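Local coordinates for protein 1-deoxy-D-xylulose 5-phosphate reductoisomerase (Zymomonas mobilis, PDB 1R0K) that catalyses the NADPH-dependent rearrangement and reduction of 1-deoxy-D-xylulose 5-phosphate to 2-C-methyl-D-erythritol 4-phosphate, a metal-requiring step of isoprenoid biosynthesis, at residues N154-F157 with Q158-H162; R181-L185 with A186-T190; I231-E234 with K235-I238. All coordinates share one frame; numbering follows the deposited sequence.

Contact 1. Residues N154-F157 with Q158-H162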
ATOM      1  N   ASN B 154       1.780  -2.791 -11.954  1.00  7.78           N
ATOM      2  CA  ASN B 154       2.720  -3.249 -10.937  1.00  8.84           C
ATOM      3  C   ASN B 154       2.283  -2.718  -9.574  1.00  7.08           C
ATOM      4  O   ASN B 154       2.392  -3.414  -8.562  1.00  7.83           O
ATOM      5  CB  ASN B 154       4.143  -2.780 -11.269  1.00  6.95           C
ATOM      6  CG  ASN B 154       5.174  -3.364 -10.332  1.00  9.77           C
ATOM      7  OD1 ASN B 154       5.511  -2.768  -9.308  1.00 10.96           O
ATOM      8  ND2 ASN B 154       5.666  -4.557 -10.664  1.00  9.23           N
ATOM      9  N   ALA B 155       1.769  -1.492  -9.563  1.00  7.59           N
ATOM     10  CA  ALA B 155       1.289  -0.872  -8.332  1.00  9.53           C
ATOM     11  C   ALA B 155       0.112  -1.685  -7.800  1.00  9.77           C
ATOM     12  O   ALA B 155       0.015  -1.951  -6.600  1.00  8.12           O
ATOM     13  CB  ALA B 155       0.850   0.565  -8.608  1.00 11.71           C
ATOM     14  N   ILE B 156      -0.791  -2.066  -8.698  1.00  9.88           N
ATOM     15  CA  ILE B 156      -1.946  -2.863  -8.295  1.00 10.17           C
ATOM     16  C   ILE B 156      -1.459  -4.200  -7.754  1.00 10.10           C
ATOM     17  O   ILE B 156      -1.885  -4.650  -6.690  1.00 11.09           O
ATOM     18  CB  ILE B 156      -2.897  -3.103  -9.472  1.00  9.70           C
ATOM     19  CG1 ILE B 156      -3.488  -1.761  -9.929  1.00 10.42           C
ATOM     20  CG2 ILE B 156      -4.010  -4.071  -9.053  1.00  9.91           C
ATOM     21  CD1 ILE B 156      -4.272  -1.832 -11.227  1.00  8.50           C
ATOM     22  N   PHE B 157      -0.544  -4.823  -8.486  1.00 10.42           N
ATOM     23  CA  PHE B 157       0.004  -6.101  -8.076  1.00 10.78           C
ATOM     24  C   PHE B 157       0.601  -6.063  -6.655  1.00 10.92           C
ATOM     25  O   PHE B 157       0.398  -6.993  -5.863  1.00  9.50           O
ATOM     26  CB  PHE B 157       1.059  -6.547  -9.086  1.00  9.91           C
ATOM     27  CG  PHE B 157       1.552  -7.933  -8.856  1.00 11.71           C
ATOM     28  CD1 PHE B 157       2.509  -8.189  -7.881  1.00 10.93           C
ATOM     29  CD2 PHE B 157       1.042  -8.993  -9.595  1.00  9.95           C
ATOM     30  CE1 PHE B 157       2.947  -9.481  -7.648  1.00 11.44           C
ATOM     31  CE2 PHE B 157       1.476 -10.288  -9.368  1.00  9.86           C
ATOM     32  CZ  PHE B 157       2.430 -10.532  -8.393  1.00 11.12           C
ATOM     33  N   GLN B 158       1.328  -4.995  -6.331  1.00  8.97           N
ATOM     34  CA  GLN B 158       1.946  -4.865  -5.009  1.00 10.07           C
ATOM     35  C   GLN B 158       0.934  -4.635  -3.883  1.00  9.91           C
ATOM     36  O   GLN B 158       1.260  -4.794  -2.715  1.00  9.02           O
ATOM     37  CB  GLN B 158       2.974  -3.724  -5.001  1.00 10.84           C
ATOM     38  CG  GLN B 158       4.216  -4.001  -5.854  1.00 10.88           C
ATOM     39  CD  GLN B 158       5.330  -2.992  -5.629  1.00 10.70           C
ATOM     40  OE1 GLN B 158       5.628  -2.625  -4.491  1.00 11.27           O
ATOM     41  NE2 GLN B 158       5.967  -2.554  -6.715  1.00  8.69           N
ATOM     42  N   CYS B 159      -0.289  -4.264  -4.243  1.00 10.75           N
ATOM     43  CA  CYS B 159      -1.344  -4.003  -3.266  1.00 11.81           C
ATOM     44  C   CYS B 159      -2.489  -5.015  -3.353  1.00 11.08           C
ATOM     45  O   CYS B 159      -3.472  -4.899  -2.623  1.00 12.68           O
ATOM     46  CB  CYS B 159      -1.935  -2.608  -3.494  1.00 11.17           C
ATOM     47  SG  CYS B 159      -0.750  -1.246  -3.438  1.00 14.33           S
ATOM     48  N   PHE B 160      -2.350  -5.999  -4.237  1.00 13.75           N
ATOM     49  CA  PHE B 160      -3.380  -7.012  -4.497  1.00 13.12           C
ATOM     50  C   PHE B 160      -3.302  -8.282  -3.649  1.00 14.45           C
ATOM     51  O   PHE B 160      -2.224  -8.817  -3.409  1.00 15.75           O
ATOM     52  CB  PHE B 160      -3.317  -7.400  -5.983  1.00 15.16           C
ATOM     53  CG  PHE B 160      -4.514  -8.168  -6.475  1.00 13.66           C
ATOM     54  CD1 PHE B 160      -5.670  -7.502  -6.865  1.00 14.65           C
ATOM     55  CD2 PHE B 160      -4.484  -9.561  -6.550  1.00 15.40           C
ATOM     56  CE1 PHE B 160      -6.789  -8.210  -7.328  1.00 14.81           C
ATOM     57  CE2 PHE B 160      -5.593 -10.281  -7.009  1.00 15.29           C
ATOM     58  CZ  PHE B 160      -6.752  -9.600  -7.399  1.00 12.68           C
ATOM     59  N   PRO B 161      -4.457  -8.793  -3.193  1.00 14.26           N
ATOM     60  CA  PRO B 161      -4.450 -10.015  -2.382  1.00 15.07           C
ATOM     61  C   PRO B 161      -4.398 -11.240  -3.297  1.00 16.85           C
ATOM     62  O   PRO B 161      -5.429 -11.811  -3.651  1.00 16.45           O
ATOM     63  CB  PRO B 161      -5.766  -9.924  -1.621  1.00 14.76           C
ATOM     64  CG  PRO B 161      -6.682  -9.322  -2.653  1.00 13.46           C
ATOM     65  CD  PRO B 161      -5.814  -8.220  -3.271  1.00 14.64           C
ATOM     66  N   HIS B 162      -3.193 -11.638  -3.683  1.00 18.68           N
ATOM     67  CA  HIS B 162      -3.019 -12.790  -4.562  1.00 22.84           C
ATOM     68  C   HIS B 162      -3.576 -14.051  -3.896  1.00 23.44           C
ATOM     69  O   HIS B 162      -3.359 -14.276  -2.710  1.00 24.94           O
ATOM     70  CB  HIS B 162      -1.531 -12.980  -4.884  1.00 25.06           C
ATOM     71  CG  HIS B 162      -0.848 -11.727  -5.346  1.00 25.89           C
ATOM     72  ND1 HIS B 162      -1.215 -11.060  -6.496  1.00 26.64           N
ATOM     73  CD2 HIS B 162       0.154 -11.002  -4.794  1.00 27.01           C
ATOM     74  CE1 HIS B 162      -0.472  -9.976  -6.629  1.00 26.81           C
ATOM     75  NE2 HIS B 162       0.367  -9.917  -5.609  1.00 26.97           N
TER
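F157 and H162 meet where helix 151-159 gives way to a loop; the same helix begins with S151 and E152, predicted to bind substrate and metal. H162 CE1 stands 3.2 Å above the plane of the F157 ring, over its centre, while the ring centroids are 4.0 Å apart with planes at 39°, too oblique for a stack or an edge-to-face pair. F157 CG lies anti to the backbone N (chi1 -172°), which swings the ring beside its own carbonyl; the imidazole therefore meets both, with NE2 2.9 Å from F157 O. The F160 carbonyl oxygen sits over the centre of one imidazole face. H272, from helix 267-275, also meets the F157 ring.

Q158, the next residue, reaches back one turn to N154. Its NE2 donates to N154 OD1 at 2.6 Å, close to the Q158 amide plane, although the two amides are turned 84° against each other. The backbones of the same residues are joined by the helical bond from Q158 N to N154 O (2.9 Å). The helix then tightens: C159 N bonds to I156 O at 2.9 Å, whereas its bond to A155 O is weak.

Partners on both sides set each amide's orientation: N154 ND2 donates to P148 O, and Q158 OE1 accepts from R279 and from S256 of the second subunit. The bond to N154 thus steadies an amide whose oxygen meets the second subunit.

Contact 2. Residues R181-L185 with A186-T190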
ATOM      1  N   ARG B 181      -6.588  17.166 -19.823  1.00 13.33           N
ATOM      2  CA  ARG B 181      -7.419  16.878 -18.660  1.00 14.73           C
ATOM      3  C   ARG B 181      -8.478  17.944 -18.389  1.00 15.46           C
ATOM      4  O   ARG B 181      -9.590  17.627 -17.972  1.00 17.17           O
ATOM      5  CB  ARG B 181      -6.539  16.721 -17.411  1.00 13.02           C
ATOM      6  CG  ARG B 181      -7.322  16.560 -16.102  1.00 13.56           C
ATOM      7  CD  ARG B 181      -6.381  16.375 -14.912  1.00 12.53           C
ATOM      8  NE  ARG B 181      -5.462  17.502 -14.744  1.00 14.70           N
ATOM      9  CZ  ARG B 181      -5.723  18.597 -14.036  1.00 15.83           C
ATOM     10  NH1 ARG B 181      -6.888  18.736 -13.411  1.00 14.27           N
ATOM     11  NH2 ARG B 181      -4.809  19.555 -13.942  1.00 14.17           N
ATOM     12  N   THR B 182      -8.137  19.206 -18.615  1.00 16.64           N
ATOM     13  CA  THR B 182      -9.086  20.285 -18.353  1.00 19.29           C
ATOM     14  C   THR B 182      -9.609  20.962 -19.616  1.00 19.07           C
ATOM     15  O   THR B 182     -10.246  22.017 -19.543  1.00 23.04           O
ATOM     16  CB  THR B 182      -8.453  21.365 -17.466  1.00 18.66           C
ATOM     17  OG1 THR B 182      -7.378  21.991 -18.177  1.00 22.28           O
ATOM     18  CG2 THR B 182      -7.919  20.753 -16.184  1.00 21.17           C
ATOM     19  N   THR B 183      -9.340  20.351 -20.765  1.00 18.79           N
ATOM     20  CA  THR B 183      -9.757  20.881 -22.066  1.00 16.49           C
ATOM     21  C   THR B 183     -11.159  20.403 -22.436  1.00 17.27           C
ATOM     22  O   THR B 183     -11.490  19.229 -22.269  1.00 16.80           O
ATOM     23  CB  THR B 183      -8.788  20.424 -23.177  1.00 16.27           C
ATOM     24  OG1 THR B 183      -7.447  20.766 -22.810  1.00 14.00           O
ATOM     25  CG2 THR B 183      -9.143  21.083 -24.506  1.00 14.09           C
ATOM     26  N   SER B 184     -11.978  21.317 -22.945  1.00 17.52           N
ATOM     27  CA  SER B 184     -13.345  20.993 -23.343  1.00 17.44           C
ATOM     28  C   SER B 184     -13.363  20.209 -24.649  1.00 18.61           C
ATOM     29  O   SER B 184     -12.401  20.240 -25.416  1.00 16.85           O
ATOM     30  CB  SER B 184     -14.151  22.276 -23.547  1.00 19.19           C
ATOM     31  OG  SER B 184     -13.693  22.964 -24.701  1.00 20.13           O
ATOM     32  N   LEU B 185     -14.466  19.509 -24.894  1.00 17.44           N
ATOM     33  CA  LEU B 185     -14.622  18.749 -26.121  1.00 17.74           C
ATOM     34  C   LEU B 185     -14.530  19.703 -27.296  1.00 16.78           C
ATOM     35  O   LEU B 185     -13.947  19.378 -28.327  1.00 16.61           O
ATOM     36  CB  LEU B 185     -15.985  18.053 -26.160  1.00 18.60           C
ATOM     37  CG  LEU B 185     -16.073  16.595 -25.721  1.00 19.31           C
ATOM     38  CD1 LEU B 185     -17.535  16.183 -25.672  1.00 21.00           C
ATOM     39  CD2 LEU B 185     -15.292  15.709 -26.683  1.00 17.99           C
ATOM     40  N   ALA B 186     -15.112  20.887 -27.135  1.00 16.30           N
ATOM     41  CA  ALA B 186     -15.104  21.882 -28.196  1.00 16.23           C
ATOM     42  C   ALA B 186     -13.682  22.268 -28.583  1.00 15.82           C
ATOM     43  O   ALA B 186     -13.367  22.370 -29.765  1.00 15.61           O
ATOM     44  CB  ALA B 186     -15.890  23.124 -27.767  1.00 17.88           C
ATOM     45  N   GLU B 187     -12.815  22.489 -27.602  1.00 14.03           N
ATOM     46  CA  GLU B 187     -11.450  22.850 -27.955  1.00 13.81           C
ATOM     47  C   GLU B 187     -10.728  21.630 -28.517  1.00 12.87           C
ATOM     48  O   GLU B 187     -10.006  21.732 -29.507  1.00 15.30           O
ATOM     49  CB  GLU B 187     -10.667  23.390 -26.756  1.00 13.63           C
ATOM     50  CG  GLU B 187      -9.370  24.080 -27.185  1.00 15.07           C
ATOM     51  CD  GLU B 187      -8.450  24.435 -26.032  1.00 14.65           C
ATOM     52  OE1 GLU B 187      -8.943  24.620 -24.902  1.00 15.44           O
ATOM     53  OE2 GLU B 187      -7.227  24.548 -26.269  1.00 15.27           O
ATOM     54  N   MET B 188     -10.927  20.473 -27.894  1.00 16.49           N
ATOM     55  CA  MET B 188     -10.267  19.259 -28.365  1.00 15.57           C
ATOM     56  C   MET B 188     -10.537  19.025 -29.850  1.00 16.12           C
ATOM     57  O   MET B 188      -9.681  18.509 -30.571  1.00 14.56           O
ATOM     58  CB  MET B 188     -10.710  18.046 -27.537  1.00 17.27           C
ATOM     59  CG  MET B 188     -10.035  17.961 -26.171  1.00 19.81           C
ATOM     60  SD  MET B 188     -10.237  16.370 -25.322  1.00 23.15           S
ATOM     61  CE  MET B 188     -11.789  16.612 -24.490  1.00 20.50           C
ATOM     62  N   ALA B 189     -11.720  19.420 -30.310  1.00 14.97           N
ATOM     63  CA  ALA B 189     -12.070  19.259 -31.713  1.00 14.04           C
ATOM     64  C   ALA B 189     -11.043  19.924 -32.630  1.00 14.28           C
ATOM     65  O   ALA B 189     -10.812  19.463 -33.742  1.00 13.40           O
ATOM     66  CB  ALA B 189     -13.448  19.845 -31.972  1.00 14.52           C
ATOM     67  N   THR B 190     -10.418  20.996 -32.152  1.00 13.90           N
ATOM     68  CA  THR B 190      -9.443  21.744 -32.951  1.00 15.46           C
ATOM     69  C   THR B 190      -7.984  21.352 -32.746  1.00 15.64           C
ATOM     70  O   THR B 190      -7.103  21.867 -33.427  1.00 14.98           O
ATOM     71  CB  THR B 190      -9.525  23.255 -32.657  1.00 16.33           C
ATOM     72  OG1 THR B 190      -8.893  23.533 -31.399  1.00 19.30           O
ATOM     73  CG2 THR B 190     -10.968  23.705 -32.591  1.00 18.22           C
TER
HETATM   74  O   HOH W   1     -11.008  24.241 -23.349  1.00 12.61           O
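The E187 carboxylate has the T183 methyl CG2 above its plane, 3.7 Å from CD, and the two side chains cross at about a right angle. Its oxygens have separate tasks: OE1 accepts from water 1 at 2.6 Å, and OE2 forms a salt bridge with R195. The guanidinium of R181, whose NH1 forms a salt bridge with E298, carries T182 CG2 over one face, displaced toward the rim.

S184 is the N-cap of the short helix. Its chi1 of 70° folds OG back over the start of the helix, where it accepts from E187 N at 3.1 Å. The return bond of a capping box is not direct here: S184 N donates to water 1 (3.1 Å), which donates to E187 OE1. The first helical bond, M188 N to S184 O, is 2.9 Å and nearly straight at 169°.

M188 bends at chi3 (-86°), bringing CE to 3.4 Å from T183 O, a packing contact; that oxygen accepts a hydrogen bond from R304. T183 CG2 touches M188 CG at 3.6 Å.

Helix 185-188 follows the loop that leaves strand 168-175. L185 and A189 rest on L344 and M188 on F343, in the loop between helices 321-337 and 345-356.

Contact 3. Residues I231-E234 with K235-I238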
ATOM      1  N   ILE B 231     -10.948  -9.878 -11.594  1.00 20.62           N
ATOM      2  CA  ILE B 231     -12.058  -9.522 -10.719  1.00 20.25           C
ATOM      3  C   ILE B 231     -13.120  -8.878 -11.606  1.00 19.26           C
ATOM      4  O   ILE B 231     -12.816  -8.405 -12.700  1.00 18.93           O
ATOM      5  CB  ILE B 231     -11.653  -8.526  -9.593  1.00 20.57           C
ATOM      6  CG1 ILE B 231     -11.246  -7.181 -10.184  1.00 19.22           C
ATOM      7  CG2 ILE B 231     -10.530  -9.118  -8.744  1.00 20.06           C
ATOM      8  CD1 ILE B 231     -11.039  -6.108  -9.132  1.00 18.43           C
ATOM      9  N   PRO B 232     -14.385  -8.869 -11.157  1.00 19.41           N
ATOM     10  CA  PRO B 232     -15.489  -8.282 -11.925  1.00 18.53           C
ATOM     11  C   PRO B 232     -15.189  -6.862 -12.406  1.00 18.34           C
ATOM     12  O   PRO B 232     -14.686  -6.033 -11.648  1.00 17.38           O
ATOM     13  CB  PRO B 232     -16.651  -8.320 -10.935  1.00 17.71           C
ATOM     14  CG  PRO B 232     -16.367  -9.560 -10.153  1.00 18.86           C
ATOM     15  CD  PRO B 232     -14.878  -9.444  -9.892  1.00 18.91           C
ATOM     16  N   LEU B 233     -15.513  -6.588 -13.665  1.00 17.86           N
ATOM     17  CA  LEU B 233     -15.277  -5.277 -14.258  1.00 18.71           C
ATOM     18  C   LEU B 233     -15.854  -4.129 -13.432  1.00 18.04           C
ATOM     19  O   LEU B 233     -15.238  -3.071 -13.317  1.00 15.60           O
ATOM     20  CB  LEU B 233     -15.861  -5.228 -15.672  1.00 21.79           C
ATOM     21  CG  LEU B 233     -15.688  -3.902 -16.419  1.00 25.40           C
ATOM     22  CD1 LEU B 233     -14.202  -3.641 -16.661  1.00 26.14           C
ATOM     23  CD2 LEU B 233     -16.438  -3.952 -17.744  1.00 26.29           C
ATOM     24  N   GLU B 234     -17.036  -4.333 -12.858  1.00 17.77           N
ATOM     25  CA  GLU B 234     -17.666  -3.288 -12.056  1.00 19.57           C
ATOM     26  C   GLU B 234     -16.847  -2.881 -10.832  1.00 17.82           C
ATOM     27  O   GLU B 234     -17.118  -1.850 -10.216  1.00 17.51           O
ATOM     28  CB  GLU B 234     -19.075  -3.714 -11.619  1.00 23.18           C
ATOM     29  CG  GLU B 234     -19.312  -5.214 -11.574  1.00 29.19           C
ATOM     30  CD  GLU B 234     -19.245  -5.846 -12.956  1.00 32.12           C
ATOM     31  OE1 GLU B 234     -19.825  -5.272 -13.903  1.00 36.99           O
ATOM     32  OE2 GLU B 234     -18.620  -6.915 -13.097  1.00 35.85           O
ATOM     33  N   LYS B 235     -15.842  -3.677 -10.484  1.00 15.67           N
ATOM     34  CA  LYS B 235     -15.008  -3.362  -9.328  1.00 16.02           C
ATOM     35  C   LYS B 235     -13.848  -2.443  -9.688  1.00 15.70           C
ATOM     36  O   LYS B 235     -13.028  -2.109  -8.835  1.00 17.46           O
ATOM     37  CB  LYS B 235     -14.467  -4.640  -8.686  1.00 15.13           C
ATOM     38  CG  LYS B 235     -15.546  -5.497  -8.031  1.00 17.36           C
ATOM     39  CD  LYS B 235     -14.928  -6.493  -7.057  1.00 16.72           C
ATOM     40  CE  LYS B 235     -15.997  -7.237  -6.265  1.00 22.42           C
ATOM     41  NZ  LYS B 235     -15.395  -8.145  -5.250  1.00 22.90           N
ATOM     42  N   PHE B 236     -13.780  -2.039 -10.952  1.00 15.22           N
ATOM     43  CA  PHE B 236     -12.727  -1.139 -11.402  1.00 14.18           C
ATOM     44  C   PHE B 236     -13.193   0.302 -11.428  1.00 15.38           C
ATOM     45  O   PHE B 236     -14.340   0.598 -11.772  1.00 15.70           O
ATOM     46  CB  PHE B 236     -12.234  -1.513 -12.798  1.00 13.30           C
ATOM     47  CG  PHE B 236     -11.355  -2.722 -12.822  1.00 13.09           C
ATOM     48  CD1 PHE B 236     -11.906  -3.998 -12.887  1.00 13.53           C
ATOM     49  CD2 PHE B 236      -9.973  -2.589 -12.758  1.00 13.70           C
ATOM     50  CE1 PHE B 236     -11.092  -5.124 -12.891  1.00 14.82           C
ATOM     51  CE2 PHE B 236      -9.147  -3.711 -12.760  1.00 12.68           C
ATOM     52  CZ  PHE B 236      -9.706  -4.979 -12.827  1.00 13.97           C
ATOM     53  N   GLU B 237     -12.288   1.193 -11.053  1.00 13.03           N
ATOM     54  CA  GLU B 237     -12.555   2.618 -11.044  1.00 13.66           C
ATOM     55  C   GLU B 237     -11.336   3.336 -11.586  1.00 12.36           C
ATOM     56  O   GLU B 237     -10.205   2.941 -11.312  1.00 11.53           O
ATOM     57  CB  GLU B 237     -12.806   3.118  -9.624  1.00 14.83           C
ATOM     58  CG  GLU B 237     -14.211   2.912  -9.107  1.00 20.42           C
ATOM     59  CD  GLU B 237     -14.340   3.329  -7.659  1.00 19.50           C
ATOM     60  OE1 GLU B 237     -13.583   4.229  -7.231  1.00 19.62           O
ATOM     61  OE2 GLU B 237     -15.207   2.766  -6.957  1.00 22.94           O
ATOM     62  N   ILE B 238     -11.566   4.382 -12.364  1.00 11.35           N
ATOM     63  CA  ILE B 238     -10.462   5.169 -12.878  1.00 12.09           C
ATOM     64  C   ILE B 238     -10.538   6.466 -12.088  1.00 12.83           C
ATOM     65  O   ILE B 238     -11.610   7.059 -11.958  1.00 12.34           O
ATOM     66  CB  ILE B 238     -10.609   5.455 -14.385  1.00 14.57           C
ATOM     67  CG1 ILE B 238     -10.548   4.137 -15.162  1.00 14.08           C
ATOM     68  CG2 ILE B 238      -9.505   6.414 -14.851  1.00 12.15           C
ATOM     69  CD1 ILE B 238     -10.789   4.302 -16.653  1.00 16.52           C
TER
HETATM   70  O   HOH W   2     -16.097  -0.558 -13.805  1.00 30.97           O
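The chi1 of I231 (65°) points CG1 at the F236 ring, and that of F236 (-75°) turns the ring back beside its own backbone N; together they bring I231 CG1 to 3.4 Å from F236 CE1. The methylene comes at the ring at a slant. At the ring's edge lie instead two backbone groups, the carbonyl oxygens of I231 and L233.

The chain between these side chains makes a short 3-10 turn. K235 N donates to P232 O at 2.9 Å and F236 N to L233 O at 3.0 Å, two successive i to i+3 bonds. In both, the donor stands well above the carbonyl plane, so neither bond uses a lone-pair direction. L233 O has a second partner, water 2, which donates to it at 2.7 Å and to F236 O at 2.9 Å, closing a bridge from the turn to the start of strand 236-240.

K235, the residue most engaged here, runs extended alongside P232, the two side chains pointing the same way, with their CD atoms 4.1 Å apart. Its CB packs closer, 3.3 Å from P232 O, and also meets I231 CD1 at 3.8 Å, where the two side chains cross at about a right angle. NZ is hydrogen-bonded to V168 O on strand 168-175. That strand pairs in parallel with 236-240, outermost in the mixed sheet within this chain, and also receives I231 and F236, while L222 and A225 of helix 216-229 touch F236 and helix 307-317 takes L233. The turn links helix 216-229 to that sheet.

The chemistry has two components. Main-chain bonds and one water fix the reversal, while the apolar side chains of I231, L233 and F236 hold the turn to its buried surroundings.

Contacts 1 and 3 are neighbours, with centres 14 Å apart: F160 CZ meets I231 CG2 at 4.0 Å, and both contacts pack against strand 168-175. Contact 1 is the most buried and the only one touched by the second subunit; side-chain amides and an aromatic pair give it its character. Contact 3, partly buried, relies on apolar side chains and main-chain bonds at the start of a strand. Contact 2 lies apart, its centre 34 Å from that of contact 1 and 27 Å from that of contact 3, and is the most exposed of the three, though T183 and M188 are buried, with a capped helix start, water and a charged partner. A helix end, a helix start and a strand entry are thus secured by different means.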